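Local coordinates for imidazoleglycerol-phosphate dehydratase (Staphylococcus aureus subsp. aureus, PDB 2AE8), which catalyses the manganese-dependent dehydration of imidazoleglycerol phosphate to imidazole acetol phosphate, the sixth step of histidine biosynthesis, at residues F62-H73 / H187-S198. Residues are numbered along the deposited sequence; the frame is centred on the assembly and turned at random.
With MG (magnesium ion), chain L; MG (magnesium ion), chain T.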
ATOM      1  N   PHE B  62      33.283 -34.007  -1.672  1.00 34.18           N
ATOM      2  CA  PHE B  62      33.318 -32.553  -1.571  1.00 33.43           C
ATOM      3  C   PHE B  62      33.983 -32.140  -0.263  1.00 32.89           C
ATOM      4  O   PHE B  62      34.729 -31.169  -0.235  1.00 33.22           O
ATOM      5  CB  PHE B  62      31.909 -31.933  -1.698  1.00 33.23           C
ATOM      6  CG  PHE B  62      31.918 -30.426  -1.689  1.00 33.16           C
ATOM      7  CD1 PHE B  62      32.317 -29.715  -2.816  1.00 32.55           C
ATOM      8  CD2 PHE B  62      31.568 -29.719  -0.536  1.00 31.95           C
ATOM      9  CE1 PHE B  62      32.339 -28.313  -2.808  1.00 32.84           C
ATOM     10  CE2 PHE B  62      31.583 -28.319  -0.522  1.00 32.08           C
ATOM     11  CZ  PHE B  62      31.972 -27.617  -1.658  1.00 31.76           C
ATOM     12  N   LEU B  63      33.717 -32.890   0.804  1.00 32.75           N
ATOM     13  CA  LEU B  63      34.310 -32.616   2.110  1.00 33.06           C
ATOM     14  C   LEU B  63      35.832 -32.813   2.059  1.00 33.41           C
ATOM     15  O   LEU B  63      36.574 -32.009   2.618  1.00 32.85           O
ATOM     16  CB  LEU B  63      33.669 -33.469   3.213  1.00 32.73           C
ATOM     17  CG  LEU B  63      34.029 -33.124   4.668  1.00 32.44           C
ATOM     18  CD1 LEU B  63      33.717 -31.673   5.018  1.00 32.56           C
ATOM     19  CD2 LEU B  63      33.334 -34.088   5.638  1.00 32.97           C
ATOM     20  N   ASN B  64      36.283 -33.849   1.343  1.00 33.42           N
ATOM     21  CA  ASN B  64      37.725 -34.029   1.079  1.00 33.33           C
ATOM     22  C   ASN B  64      38.384 -32.777   0.518  1.00 32.90           C
ATOM     23  O   ASN B  64      39.424 -32.339   1.024  1.00 33.20           O
ATOM     24  CB  ASN B  64      37.980 -35.227   0.153  1.00 32.98           C
ATOM     25  CG  ASN B  64      37.779 -36.554   0.856  1.00 33.87           C
ATOM     26  OD1 ASN B  64      37.534 -36.600   2.058  1.00 34.79           O
ATOM     27  ND2 ASN B  64      37.869 -37.644   0.107  1.00 34.33           N
ATOM     28  N   HIS B  65      37.777 -32.185  -0.509  0.80 33.10           N
ATOM     29  CA  HIS B  65      38.355 -31.010  -1.144  0.80 33.02           C
ATOM     30  C   HIS B  65      38.407 -29.826  -0.179  0.80 32.56           C
ATOM     31  O   HIS B  65      39.431 -29.118  -0.102  0.80 31.90           O
ATOM     32  CB  HIS B  65      37.600 -30.632  -2.427  0.80 33.83           C
ATOM     33  CG  HIS B  65      38.177 -29.440  -3.139  0.80 36.50           C
ATOM     34  ND1 HIS B  65      39.526 -29.305  -3.396  0.80 40.64           N
ATOM     35  CD2 HIS B  65      37.586 -28.340  -3.666  0.80 39.41           C
ATOM     36  CE1 HIS B  65      39.743 -28.161  -4.025  0.80 40.87           C
ATOM     37  NE2 HIS B  65      38.583 -27.555  -4.201  0.80 39.52           N
HETATM   38  N   MSE B  66      37.313 -29.613   0.552  1.00 31.90           N
HETATM   39  CA  MSE B  66      37.229 -28.482   1.501  1.00 31.89           C
HETATM   40  C   MSE B  66      38.253 -28.589   2.656  1.00 31.35           C
HETATM   41  O   MSE B  66      38.899 -27.600   3.034  1.00 30.39           O
HETATM   42  CB  MSE B  66      35.800 -28.350   2.046  1.00 32.34           C
HETATM   43  CG  MSE B  66      34.759 -27.891   0.991  1.00 34.07           C
HETATM   44 SE   MSE B  66      35.208 -26.216   0.022  1.00 44.41          SE
HETATM   45  CE  MSE B  66      35.855 -26.958  -1.648  1.00 38.06           C
ATOM     46  N   LEU B  67      38.380 -29.788   3.223  1.00 31.25           N
ATOM     47  CA  LEU B  67      39.363 -30.017   4.296  1.00 31.41           C
ATOM     48  C   LEU B  67      40.788 -29.957   3.761  1.00 31.68           C
ATOM     49  O   LEU B  67      41.699 -29.566   4.473  1.00 32.75           O
ATOM     50  CB  LEU B  67      39.088 -31.333   5.033  1.00 30.93           C
ATOM     51  CG  LEU B  67      37.715 -31.378   5.714  1.00 30.77           C
ATOM     52  CD1 LEU B  67      37.454 -32.709   6.432  1.00 29.91           C
ATOM     53  CD2 LEU B  67      37.586 -30.205   6.676  1.00 29.91           C
ATOM     54  N   THR B  68      40.985 -30.317   2.497  1.00 32.38           N
ATOM     55  CA  THR B  68      42.297 -30.115   1.878  1.00 32.78           C
ATOM     56  C   THR B  68      42.605 -28.619   1.825  1.00 33.00           C
ATOM     57  O   THR B  68      43.729 -28.197   2.113  1.00 32.43           O
ATOM     58  CB  THR B  68      42.377 -30.785   0.476  1.00 33.19           C
ATOM     59  OG1 THR B  68      42.244 -32.204   0.642  1.00 33.69           O
ATOM     60  CG2 THR B  68      43.700 -30.467  -0.234  1.00 33.82           C
ATOM     61  N   LEU B  69      41.593 -27.812   1.502  1.00 32.56           N
ATOM     62  CA  LEU B  69      41.736 -26.353   1.515  1.00 32.37           C
ATOM     63  C   LEU B  69      42.040 -25.814   2.914  1.00 31.75           C
ATOM     64  O   LEU B  69      42.912 -24.946   3.096  1.00 32.16           O
ATOM     65  CB  LEU B  69      40.460 -25.693   0.950  1.00 32.47           C
ATOM     66  CG  LEU B  69      40.371 -25.659  -0.574  1.00 34.62           C
ATOM     67  CD1 LEU B  69      38.928 -25.453  -1.000  1.00 36.82           C
ATOM     68  CD2 LEU B  69      41.279 -24.551  -1.176  1.00 37.38           C
ATOM     69  N   PHE B  70      41.317 -26.334   3.900  1.00 31.33           N
ATOM     70  CA  PHE B  70      41.541 -25.993   5.299  1.00 32.07           C
ATOM     71  C   PHE B  70      43.013 -26.223   5.677  1.00 32.75           C
ATOM     72  O   PHE B  70      43.671 -25.346   6.251  1.00 32.09           O
ATOM     73  CB  PHE B  70      40.609 -26.820   6.190  1.00 31.80           C
ATOM     74  CG  PHE B  70      40.922 -26.729   7.663  1.00 33.00           C
ATOM     75  CD1 PHE B  70      40.378 -25.709   8.447  1.00 32.30           C
ATOM     76  CD2 PHE B  70      41.756 -27.674   8.272  1.00 33.68           C
ATOM     77  CE1 PHE B  70      40.665 -25.619   9.819  1.00 32.67           C
ATOM     78  CE2 PHE B  70      42.059 -27.594   9.633  1.00 33.06           C
ATOM     79  CZ  PHE B  70      41.518 -26.560  10.412  1.00 34.34           C
ATOM     80  N   THR B  71      43.538 -27.396   5.337  1.00 33.39           N
ATOM     81  CA  THR B  71      44.926 -27.702   5.723  1.00 34.21           C
ATOM     82  C   THR B  71      45.898 -26.707   5.143  1.00 34.94           C
ATOM     83  O   THR B  71      46.730 -26.166   5.875  1.00 35.97           O
ATOM     84  CB  THR B  71      45.357 -29.155   5.397  1.00 34.16           C
ATOM     85  OG1 THR B  71      45.309 -29.388   3.988  1.00 34.53           O
ATOM     86  CG2 THR B  71      44.469 -30.122   6.095  1.00 33.33           C
ATOM     87  N   PHE B  72      45.768 -26.413   3.850  1.00 35.63           N
ATOM     88  CA  PHE B  72      46.676 -25.477   3.181  1.00 36.02           C
ATOM     89  C   PHE B  72      46.582 -24.067   3.745  1.00 35.64           C
ATOM     90  O   PHE B  72      47.604 -23.401   3.970  1.00 35.28           O
ATOM     91  CB  PHE B  72      46.407 -25.448   1.666  1.00 37.32           C
ATOM     92  CG  PHE B  72      47.353 -24.568   0.900  1.00 39.26           C
ATOM     93  CD1 PHE B  72      48.513 -25.101   0.335  1.00 41.93           C
ATOM     94  CD2 PHE B  72      47.100 -23.202   0.745  1.00 41.64           C
ATOM     95  CE1 PHE B  72      49.400 -24.286  -0.375  1.00 42.46           C
ATOM     96  CE2 PHE B  72      47.984 -22.375   0.049  1.00 42.35           C
ATOM     97  CZ  PHE B  72      49.135 -22.922  -0.520  1.00 41.61           C
ATOM     98  N   HIS B  73      45.358 -23.592   3.962  1.00 34.35           N
ATOM     99  CA  HIS B  73      45.169 -22.192   4.371  1.00 33.35           C
ATOM    100  C   HIS B  73      45.329 -21.912   5.853  1.00 33.06           C
ATOM    101  O   HIS B  73      45.589 -20.771   6.219  1.00 33.37           O
ATOM    102  CB  HIS B  73      43.826 -21.656   3.856  1.00 32.52           C
ATOM    103  CG  HIS B  73      43.802 -21.497   2.372  1.00 30.61           C
ATOM    104  ND1 HIS B  73      44.328 -20.395   1.743  1.00 29.31           N
ATOM    105  CD2 HIS B  73      43.380 -22.327   1.389  1.00 29.46           C
ATOM    106  CE1 HIS B  73      44.206 -20.535   0.435  1.00 28.97           C
ATOM    107  NE2 HIS B  73      43.634 -21.699   0.194  1.00 30.61           N
ATOM    108  N   HIS B 187      29.453 -23.358  -5.183  1.00 25.62           N
ATOM    109  CA  HIS B 187      30.792 -23.919  -4.990  1.00 27.16           C
ATOM    110  C   HIS B 187      31.744 -22.804  -4.522  1.00 26.83           C
ATOM    111  O   HIS B 187      32.481 -22.977  -3.552  1.00 27.74           O
ATOM    112  CB  HIS B 187      31.293 -24.583  -6.287  1.00 27.84           C
ATOM    113  CG  HIS B 187      32.570 -25.343  -6.120  1.00 30.41           C
ATOM    114  ND1 HIS B 187      32.636 -26.720  -6.216  1.00 33.66           N
ATOM    115  CD2 HIS B 187      33.827 -24.923  -5.835  1.00 32.52           C
ATOM    116  CE1 HIS B 187      33.884 -27.114  -6.014  1.00 33.63           C
ATOM    117  NE2 HIS B 187      34.626 -26.043  -5.787  1.00 36.32           N
ATOM    118  N   HIS B 188      31.681 -21.652  -5.187  1.00 26.29           N
ATOM    119  CA  HIS B 188      32.481 -20.492  -4.840  1.00 25.51           C
ATOM    120  C   HIS B 188      32.156 -19.989  -3.439  1.00 25.27           C
ATOM    121  O   HIS B 188      33.049 -19.560  -2.696  1.00 23.34           O
ATOM    122  CB  HIS B 188      32.230 -19.352  -5.834  1.00 26.04           C
ATOM    123  CG  HIS B 188      32.788 -19.606  -7.195  1.00 26.33           C
ATOM    124  ND1 HIS B 188      32.569 -18.755  -8.251  1.00 26.44           N
ATOM    125  CD2 HIS B 188      33.546 -20.623  -7.680  1.00 27.71           C
ATOM    126  CE1 HIS B 188      33.180 -19.226  -9.327  1.00 28.62           C
ATOM    127  NE2 HIS B 188      33.779 -20.359  -9.006  1.00 27.06           N
ATOM    128  N   GLU B 189      30.866 -20.019  -3.093  1.00 24.28           N
ATOM    129  CA  GLU B 189      30.407 -19.516  -1.808  1.00 23.90           C
ATOM    130  C   GLU B 189      31.016 -20.336  -0.674  1.00 24.09           C
ATOM    131  O   GLU B 189      31.572 -19.797   0.270  1.00 23.92           O
ATOM    132  CB  GLU B 189      28.874 -19.588  -1.740  1.00 23.96           C
ATOM    133  CG  GLU B 189      28.138 -18.463  -2.491  1.00 23.77           C
ATOM    134  CD  GLU B 189      26.654 -18.775  -2.729  1.00 24.75           C
ATOM    135  OE1 GLU B 189      26.144 -19.824  -2.259  1.00 25.02           O
ATOM    136  OE2 GLU B 189      26.012 -17.990  -3.447  1.00 25.42           O
ATOM    137  N   ILE B 190      30.863 -21.645  -0.758  1.00 24.33           N
ATOM    138  CA  ILE B 190      31.412 -22.538   0.240  1.00 24.59           C
ATOM    139  C   ILE B 190      32.946 -22.463   0.280  1.00 25.38           C
ATOM    140  O   ILE B 190      33.548 -22.423   1.352  1.00 25.23           O
ATOM    141  CB  ILE B 190      30.948 -23.974  -0.037  1.00 24.61           C
ATOM    142  CG1 ILE B 190      29.408 -24.030   0.051  1.00 23.20           C
ATOM    143  CG2 ILE B 190      31.578 -24.930   0.974  1.00 23.96           C
ATOM    144  CD1 ILE B 190      28.790 -25.290  -0.561  1.00 23.55           C
ATOM    145  N   GLU B 191      33.568 -22.449  -0.890  1.00 26.13           N
ATOM    146  CA  GLU B 191      35.025 -22.378  -0.964  1.00 27.33           C
ATOM    147  C   GLU B 191      35.579 -21.100  -0.345  1.00 26.35           C
ATOM    148  O   GLU B 191      36.527 -21.156   0.439  1.00 27.08           O
ATOM    149  CB  GLU B 191      35.515 -22.572  -2.402  1.00 27.61           C
ATOM    150  CG  GLU B 191      37.018 -22.509  -2.542  1.00 32.19           C
ATOM    151  CD  GLU B 191      37.536 -23.269  -3.753  1.00 37.71           C
ATOM    152  OE1 GLU B 191      36.735 -23.873  -4.501  1.00 39.26           O
ATOM    153  OE2 GLU B 191      38.761 -23.259  -3.958  1.00 41.80           O
ATOM    154  N   ALA B 192      35.010 -19.943  -0.687  1.00 25.89           N
ATOM    155  CA  ALA B 192      35.422 -18.681  -0.053  1.00 24.99           C
ATOM    156  C   ALA B 192      35.307 -18.747   1.473  1.00 24.85           C
ATOM    157  O   ALA B 192      36.195 -18.279   2.196  1.00 25.42           O
ATOM    158  CB  ALA B 192      34.607 -17.483  -0.613  1.00 24.65           C
ATOM    159  N   ILE B 193      34.214 -19.329   1.970  1.00 24.82           N
ATOM    160  CA  ILE B 193      34.013 -19.473   3.422  1.00 24.33           C
ATOM    161  C   ILE B 193      35.090 -20.386   4.071  1.00 25.01           C
ATOM    162  O   ILE B 193      35.667 -20.040   5.102  1.00 23.93           O
ATOM    163  CB  ILE B 193      32.607 -20.015   3.749  1.00 24.55           C
ATOM    164  CG1 ILE B 193      31.517 -18.962   3.419  1.00 24.36           C
ATOM    165  CG2 ILE B 193      32.510 -20.472   5.232  1.00 22.27           C
ATOM    166  CD1 ILE B 193      30.115 -19.553   3.424  1.00 26.36           C
ATOM    167  N   PHE B 194      35.344 -21.546   3.469  1.00 25.50           N
ATOM    168  CA  PHE B 194      36.415 -22.428   3.959  1.00 26.22           C
ATOM    169  C   PHE B 194      37.785 -21.769   3.904  1.00 26.62           C
ATOM    170  O   PHE B 194      38.544 -21.861   4.866  1.00 28.12           O
ATOM    171  CB  PHE B 194      36.439 -23.764   3.213  1.00 26.03           C
ATOM    172  CG  PHE B 194      35.590 -24.817   3.839  1.00 25.96           C
ATOM    173  CD1 PHE B 194      36.109 -25.634   4.849  1.00 25.27           C
ATOM    174  CD2 PHE B 194      34.269 -25.002   3.428  1.00 23.80           C
ATOM    175  CE1 PHE B 194      35.329 -26.625   5.443  1.00 26.02           C
ATOM    176  CE2 PHE B 194      33.455 -26.004   4.017  1.00 25.82           C
ATOM    177  CZ  PHE B 194      33.992 -26.824   5.035  1.00 26.94           C
ATOM    178  N   LYS B 195      38.098 -21.088   2.806  1.00 26.87           N
ATOM    179  CA  LYS B 195      39.367 -20.378   2.695  1.00 26.98           C
ATOM    180  C   LYS B 195      39.518 -19.287   3.762  1.00 26.74           C
ATOM    181  O   LYS B 195      40.544 -19.199   4.439  1.00 26.36           O
ATOM    182  CB  LYS B 195      39.582 -19.789   1.291  1.00 26.89           C
ATOM    183  CG  LYS B 195      39.862 -20.836   0.164  1.00 29.38           C
ATOM    184  CD  LYS B 195      40.170 -20.178  -1.215  1.00 29.02           C
ATOM    185  CE  LYS B 195      41.365 -19.188  -1.155  1.00 30.65           C
ATOM    186  NZ  LYS B 195      41.824 -18.766  -2.531  1.00 33.70           N
ATOM    187  N   ALA B 196      38.493 -18.455   3.915  1.00 25.99           N
ATOM    188  CA  ALA B 196      38.536 -17.363   4.872  1.00 25.48           C
ATOM    189  C   ALA B 196      38.609 -17.857   6.313  1.00 25.67           C
ATOM    190  O   ALA B 196      39.369 -17.313   7.092  1.00 26.96           O
ATOM    191  CB  ALA B 196      37.331 -16.431   4.685  1.00 25.88           C
ATOM    192  N   PHE B 197      37.804 -18.848   6.681  1.00 25.34           N
ATOM    193  CA  PHE B 197      37.860 -19.373   8.040  1.00 25.59           C
ATOM    194  C   PHE B 197      39.258 -19.926   8.366  1.00 26.50           C
ATOM    195  O   PHE B 197      39.805 -19.647   9.430  1.00 25.91           O
ATOM    196  CB  PHE B 197      36.835 -20.488   8.254  1.00 25.39           C
ATOM    197  CG  PHE B 197      36.969 -21.169   9.604  1.00 26.53           C
ATOM    198  CD1 PHE B 197      36.439 -20.581  10.746  1.00 26.91           C
ATOM    199  CD2 PHE B 197      37.666 -22.384   9.728  1.00 27.49           C
ATOM    200  CE1 PHE B 197      36.566 -21.189  11.995  1.00 27.59           C
ATOM    201  CE2 PHE B 197      37.812 -22.993  10.970  1.00 26.20           C
ATOM    202  CZ  PHE B 197      37.253 -22.400  12.110  1.00 26.82           C
ATOM    203  N   SER B 198      39.805 -20.729   7.449  1.00 27.23           N
ATOM    204  CA  SER B 198      41.114 -21.373   7.632  1.00 28.09           C
ATOM    205  C   SER B 198      42.193 -20.323   7.833  1.00 28.82           C
ATOM    206  O   SER B 198      43.017 -20.444   8.729  1.00 29.59           O
ATOM    207  CB  SER B 198      41.485 -22.182   6.401  1.00 27.55           C
ATOM    208  OG  SER B 198      40.485 -23.116   6.104  1.00 27.49           O
TER
HETATM  209 MG    MG L1007      36.968 -25.711  -5.515  1.00 49.07          MG
HETATM  210 MG    MG T1005      35.141 -21.521 -10.246  1.00 22.90          MG
HETATM  211  O   HOH W   1      39.876 -25.521  -5.659  1.00 71.47           O
HETATM  212  O   HOH W   2      36.368 -22.667  -8.397  1.00 52.44           O
HETATM  213  O   HOH W   3      34.126 -20.765 -12.077  1.00 46.14           O
HETATM  214  O   HOH W   4      36.297 -19.842 -10.837  1.00 38.26           O
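A metal site bridges two helices of the helical layer in this beta-alpha-beta sandwich, built by duplication of a half-domain. H65 on helix 61-74 meets H187 and E191 on helix 186-205 at one magnesium. The same residues bind manganese in this protein. H187 NE2 lies 2.4 Å from the magnesium. E191 OE1 is closer, at 2.1 Å from the ion. H65 NE2 stands at a long 2.8 Å from it in the conformer modelled here, one of two, so this bond is doubtful. H92 of a neighbouring subunit is a further ligand, so the site sits between subunits. H187 and E191 are one helical turn apart. Their CG atoms both stand anti to the backbone N (chi1 -180° for E191), which turns both groups toward the metal. Water 1 donates to E191 OE2 and also lies near H65 NE2 in this conformer. The CD1 methyl of L69 packs against the E191 carboxylate.

Beside the metal, F62 points its edge at the face of H187 in an offset edge-to-face pair, with planes 82° apart. I190 CG2 touches the edge of the F62 ring. Next to the metal site the contact is apolar. M66, a selenomethionine, sets CB over the centre of the F194 ring, 3.6 Å from the centroid. Its bent chain brings SE obliquely to that ring. The helices converge to 5.2 Å between the CA atoms of F70 and S198. Nearby, the H73 ring is sandwiched between F72 and the aliphatic part of K195, whose NZ bonds to Y118 of a third subunit. S198 OG donates to F194 O and lies 3.2 Å from F70 CA.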